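Local structure of Rho GTPase-activating protein 27 (Homo sapiens, 3PP2) at residues 32-37 / 43-48; 68-73 / 99-104. The protein probably stimulates GTP hydrolysis by the Rho-type GTPases CDC42 and RAC1, may take part in clathrin-mediated endocytosis, and is represented here by its pleckstrin homology domain. All coordinates share one frame; numbering follows the deposited sequence. Where two conformers were deposited one is given.

Overall arrangement
Contact 1 is a hairpin contact between neighbouring strands 32-39 and 42-46, whereas contact 2 spans the interior from strand 66-71 to strand 100-104, which are not paired with each other. Their centres lie about 11 Å apart. Strands 42-46 and 66-71, adjacent in the sheet, join them: Leu43 and Phe45 of contact 1 bond through the backbone to Val70 and Tyr68 of contact 2, and Phe45 also packs on Ile103. Contact 1 is partly buried and combines backbone hydrogen bonds, a bridging water and aromatic packing, with Trp35 turned to a second subunit. Contact 2 is buried and made by three side chains alone, through ring and methyl contacts, with no other chain touching it.

Contact 1 (32-37 / 43-48); sequences SASWTV and LTFFKD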
# COMPACT_ATOMS: atom_id res chain seq x y z
N SER A 32 4.85 -18.36 -9.58
CA SER A 32 3.72 -18.01 -10.44
C SER A 32 2.81 -17.04 -9.70
O SER A 32 2.79 -17.05 -8.46
CB SER A 32 2.88 -19.25 -10.74
OG SER A 32 3.59 -20.18 -11.47
N ALA A 33 2.03 -16.27 -10.44
CA ALA A 33 0.94 -15.51 -9.86
C ALA A 33 -0.35 -16.28 -9.97
O ALA A 33 -0.65 -16.83 -11.03
CB ALA A 33 0.78 -14.14 -10.55
N SER A 34 -1.10 -16.36 -8.91
CA SER A 34 -2.40 -17.01 -8.92
C SER A 34 -3.39 -16.35 -8.05
O SER A 34 -3.03 -15.68 -7.07
CB SER A 34 -2.28 -18.48 -8.48
OG SER A 34 -2.09 -18.62 -7.09
N TRP A 35 -4.65 -16.55 -8.38
CA TRP A 35 -5.71 -16.31 -7.43
C TRP A 35 -5.42 -17.12 -6.16
O TRP A 35 -4.90 -18.24 -6.20
CB TRP A 35 -7.05 -16.73 -8.03
CG TRP A 35 -8.26 -16.35 -7.28
CD1 TRP A 35 -9.19 -17.17 -6.75
CD2 TRP A 35 -8.68 -15.01 -6.99
NE1 TRP A 35 -10.18 -16.42 -6.14
CE2 TRP A 35 -9.88 -15.09 -6.28
CE3 TRP A 35 -8.14 -13.75 -7.28
CZ2 TRP A 35 -10.57 -13.95 -5.86
CZ3 TRP A 35 -8.83 -12.60 -6.83
CH2 TRP A 35 -10.02 -12.72 -6.15
N THR A 36 -5.75 -16.50 -5.03
CA THR A 36 -5.47 -17.00 -3.70
C THR A 36 -6.69 -16.69 -2.86
O THR A 36 -7.20 -15.57 -2.91
CB THR A 36 -4.22 -16.30 -3.10
OG1 THR A 36 -3.11 -16.47 -4.00
CG2 THR A 36 -3.83 -16.87 -1.74
N VAL A 37 -7.14 -17.66 -2.08
CA VAL A 37 -8.27 -17.50 -1.19
C VAL A 37 -7.93 -17.98 0.21
O VAL A 37 -7.43 -19.07 0.38
CB VAL A 37 -9.51 -18.29 -1.68
CG1 VAL A 37 -10.70 -18.25 -0.68
CG2 VAL A 37 -9.93 -17.74 -3.08
N LEU A 43 -5.64 -21.60 3.41
CA LEU A 43 -5.11 -20.74 2.35
C LEU A 43 -4.92 -21.57 1.11
O LEU A 43 -4.13 -22.52 1.11
CB LEU A 43 -3.79 -20.10 2.76
CG LEU A 43 -3.15 -19.08 1.82
CD1 LEU A 43 -4.00 -17.85 1.70
CD2 LEU A 43 -1.68 -18.79 2.27
N THR A 44 -5.67 -21.22 0.06
CA THR A 44 -5.66 -21.96 -1.18
C THR A 44 -5.04 -21.10 -2.30
O THR A 44 -5.52 -20.01 -2.56
CB THR A 44 -7.06 -22.41 -1.58
OG1 THR A 44 -7.64 -23.20 -0.54
CG2 THR A 44 -7.01 -23.19 -2.90
N PHE A 45 -3.99 -21.62 -2.93
CA PHE A 45 -3.42 -21.05 -4.12
C PHE A 45 -3.93 -21.82 -5.31
O PHE A 45 -3.74 -23.05 -5.39
CB PHE A 45 -1.90 -21.17 -4.08
CG PHE A 45 -1.25 -20.35 -3.01
CD1 PHE A 45 -1.21 -18.98 -3.10
CD2 PHE A 45 -0.69 -20.96 -1.90
CE1 PHE A 45 -0.60 -18.25 -2.13
CE2 PHE A 45 -0.09 -20.23 -0.91
CZ PHE A 45 -0.04 -18.86 -1.05
N PHE A 46 -4.61 -21.14 -6.22
CA PHE A 46 -5.13 -21.78 -7.44
C PHE A 46 -4.04 -21.94 -8.47
O PHE A 46 -2.90 -21.52 -8.31
CB PHE A 46 -6.35 -20.96 -7.91
CG PHE A 46 -7.55 -21.14 -7.03
CD1 PHE A 46 -7.72 -20.40 -5.86
CD2 PHE A 46 -8.46 -22.12 -7.30
CE1 PHE A 46 -8.78 -20.62 -5.05
CE2 PHE A 46 -9.52 -22.35 -6.45
CZ PHE A 46 -9.68 -21.61 -5.35
N LYS A 47 -4.39 -22.64 -9.54
CA LYS A 47 -3.53 -22.81 -10.66
C LYS A 47 -3.05 -21.44 -11.16
O LYS A 47 -3.74 -20.43 -10.97
CB LYS A 47 -4.31 -23.55 -11.77
CG LYS A 47 -3.47 -24.05 -12.94
CD LYS A 47 -4.36 -24.76 -13.97
CE LYS A 47 -3.54 -25.56 -15.01
NZ LYS A 47 -4.39 -26.36 -15.96
N ASP A 48 -1.88 -21.42 -11.80
CA ASP A 48 -1.32 -20.22 -12.42
C ASP A 48 -2.38 -19.43 -13.18
O ASP A 48 -3.13 -20.03 -13.97
CB ASP A 48 -0.20 -20.66 -13.36
CG ASP A 48 0.63 -19.50 -13.94
OD1 ASP A 48 0.28 -18.30 -13.81
OD2 ASP A 48 1.69 -19.84 -14.51
O HOH W 1 -5.04 -18.09 -10.72
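Trp35 and Phe46 lie side by side, their side chains pointing the same way from adjacent antiparallel strands. Trp35 CD1 comes within 3.7 Å of Phe46 CD1, and the ring planes, inclined by 42°, meet obliquely. Further along the phenyl ring, Phe46 CE1 meets Val37 CG2 at 3.7 Å, while Thr44 CG2 sits over one face near the rim. On the sheet's other face, Thr36 runs alongside Phe45; with CG2 anti to its backbone N, that methyl lies 3.5 Å from Phe45 CE1 and also touches Leu43. The hydroxyl beside it donates to Ser34 O from above the carbonyl plane (OG1 to O 3.2 Å). Val37 and Thr44 form a hydrogen-bonded pair, and Phe46 N reaches Trp35 O at 2.9 Å, almost in line with the carbonyl (161°). Ser34 OG also donates to Trp35 O, at 3.0 Å, and is itself bonded to Arg16 NE. Past Phe46, a water accepts from Trp35 N and donates to Lys47 O. Trp35 NE1 is hydrogen-bonded to Arg58 O of the second subunit, whose Trp35 ring packs edge-to-face on this one. The chemistry thus implies a double role for Trp35: its carbonyl takes the Phe46 N-H across the hairpin, while its indole serves the subunit interface.

Contact 2 (68-73 / 99-104); sequences YTVELR and SEYLIQ
This is a buried side-chain contact across the interior of the PH domain, joining strand 66-71 to strand 100-104 without backbone pairing: even the nearest CA atoms, those of Val70 and Ser99, are 8.8 Å apart. Tyr101 bridges the distance. Its chi1 of -57°, with CG opposite the carbonyl carbon, sends the ring inward, where Tyr68 and Val70 receive it. Tyr101 CE1 lies over a face of the Tyr68 ring, 3.7 Å from Tyr68 CG, while Tyr68 CD1 lies in the plane of the Tyr101 ring at its edge. The two rings cross obliquely, with planes at 59° and centroids 5.5 Å apart. Val70 and Tyr101 approach each other from opposite directions, and Val70 CG2 sits over a face of the Tyr101 ring, 4.0 Å from its centroid and 28° off the normal, a CH-pi contact. A serine in place of Tyr101 would probably open a gap between the strands and leave Val70 CG2 and the Tyr68 face without their aromatic partner. Phe45 beside Tyr68 and Leu93 beside Val70 extend the apolar surroundings. Such packing between unpaired strands is in keeping with the PH fold, whose two strongly bent antiparallel sheets enclose a hydrophobic interior, closed at one end by the C-terminal helix, here 108-122.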
# COMPACT_ATOMS: atom_id res chain seq x y z
N TYR A 68 -2.12 -25.53 -4.53
CA TYR A 68 -1.55 -25.75 -3.19
C TYR A 68 -2.59 -25.32 -2.16
O TYR A 68 -3.18 -24.24 -2.27
CB TYR A 68 -0.29 -24.91 -2.97
CG TYR A 68 0.80 -25.07 -3.98
CD1 TYR A 68 1.42 -26.29 -4.18
CD2 TYR A 68 1.23 -24.02 -4.75
CE1 TYR A 68 2.42 -26.45 -5.12
CE2 TYR A 68 2.26 -24.18 -5.68
CZ TYR A 68 2.85 -25.40 -5.85
OH TYR A 68 3.85 -25.56 -6.82
N THR A 69 -2.83 -26.18 -1.17
CA THR A 69 -3.71 -25.83 -0.06
C THR A 69 -2.86 -25.88 1.20
O THR A 69 -2.13 -26.87 1.46
CB THR A 69 -4.92 -26.75 -0.03
OG1 THR A 69 -5.60 -26.70 -1.29
CG2 THR A 69 -5.88 -26.39 1.12
N VAL A 70 -2.96 -24.85 2.00
CA VAL A 70 -2.22 -24.80 3.22
C VAL A 70 -3.19 -24.62 4.38
O VAL A 70 -3.84 -23.59 4.49
CB VAL A 70 -1.17 -23.66 3.22
CG1 VAL A 70 -0.35 -23.77 4.49
CG2 VAL A 70 -0.34 -23.68 1.89
N GLU A 71 -3.30 -25.65 5.22
CA GLU A 71 -4.10 -25.55 6.43
C GLU A 71 -3.29 -24.76 7.44
O GLU A 71 -2.13 -25.03 7.65
CB GLU A 71 -4.49 -26.96 6.93
CG GLU A 71 -5.33 -27.72 5.92
CD GLU A 71 -5.64 -29.15 6.28
OE1 GLU A 71 -5.36 -29.54 7.44
OE2 GLU A 71 -6.18 -29.90 5.40
N LEU A 72 -3.90 -23.76 8.03
CA LEU A 72 -3.12 -22.83 8.85
C LEU A 72 -2.96 -23.24 10.31
O LEU A 72 -2.14 -22.68 11.00
CB LEU A 72 -3.71 -21.42 8.76
CG LEU A 72 -3.66 -20.79 7.36
CD1 LEU A 72 -4.35 -19.43 7.38
CD2 LEU A 72 -2.25 -20.73 6.80
N ARG A 73 -3.71 -24.22 10.80
CA ARG A 73 -3.55 -24.68 12.19
C ARG A 73 -2.14 -25.21 12.33
O ARG A 73 -1.72 -26.10 11.58
CB ARG A 73 -4.57 -25.81 12.47
CG ARG A 73 -4.50 -26.52 13.85
CD ARG A 73 -5.41 -27.84 13.90
N SER A 99 6.02 -28.46 4.94
CA SER A 99 6.04 -27.81 3.64
C SER A 99 6.16 -26.30 3.84
O SER A 99 5.74 -25.75 4.88
CB SER A 99 4.81 -28.15 2.84
OG SER A 99 4.82 -29.52 2.46
N GLU A 100 6.79 -25.65 2.90
CA GLU A 100 7.09 -24.24 3.01
C GLU A 100 6.78 -23.56 1.68
O GLU A 100 6.97 -24.15 0.61
CB GLU A 100 8.58 -24.01 3.39
CG GLU A 100 8.99 -24.59 4.78
CD GLU A 100 10.46 -24.39 5.14
OE1 GLU A 100 11.21 -23.82 4.32
OE2 GLU A 100 10.86 -24.80 6.26
N TYR A 101 6.33 -22.31 1.77
CA TYR A 101 5.95 -21.48 0.62
C TYR A 101 6.43 -20.07 0.86
O TYR A 101 6.50 -19.62 2.01
CB TYR A 101 4.41 -21.43 0.46
CG TYR A 101 3.80 -22.79 0.31
CD1 TYR A 101 3.52 -23.34 -0.93
CD2 TYR A 101 3.52 -23.54 1.45
CE1 TYR A 101 2.99 -24.60 -1.04
CE2 TYR A 101 3.01 -24.80 1.38
CZ TYR A 101 2.72 -25.35 0.12
OH TYR A 101 2.20 -26.63 0.03
N LEU A 102 6.80 -19.40 -0.22
CA LEU A 102 6.98 -17.96 -0.22
C LEU A 102 5.82 -17.30 -0.94
O LEU A 102 5.34 -17.83 -1.94
CB LEU A 102 8.30 -17.56 -0.87
CG LEU A 102 9.56 -18.18 -0.29
CD1 LEU A 102 10.81 -17.85 -1.10
CD2 LEU A 102 9.75 -17.88 1.15
N ILE A 103 5.44 -16.11 -0.46
CA ILE A 103 4.29 -15.35 -0.93
C ILE A 103 4.78 -13.94 -1.16
O ILE A 103 5.51 -13.39 -0.32
CB ILE A 103 3.11 -15.37 0.09
CG1 ILE A 103 2.79 -16.81 0.53
CG2 ILE A 103 1.91 -14.62 -0.42
CD1 ILE A 103 1.83 -16.86 1.70
N GLN A 104 4.43 -13.35 -2.30
CA GLN A 104 5.01 -12.04 -2.66
C GLN A 104 4.06 -11.20 -3.45
O GLN A 104 3.21 -11.71 -4.20
CB GLN A 104 6.28 -12.32 -3.47
CG GLN A 104 7.19 -11.16 -3.75
CD GLN A 104 6.88 -10.44 -5.05
OE1 GLN A 104 6.34 -11.04 -6.02
NE2 GLN A 104 7.28 -9.17 -5.11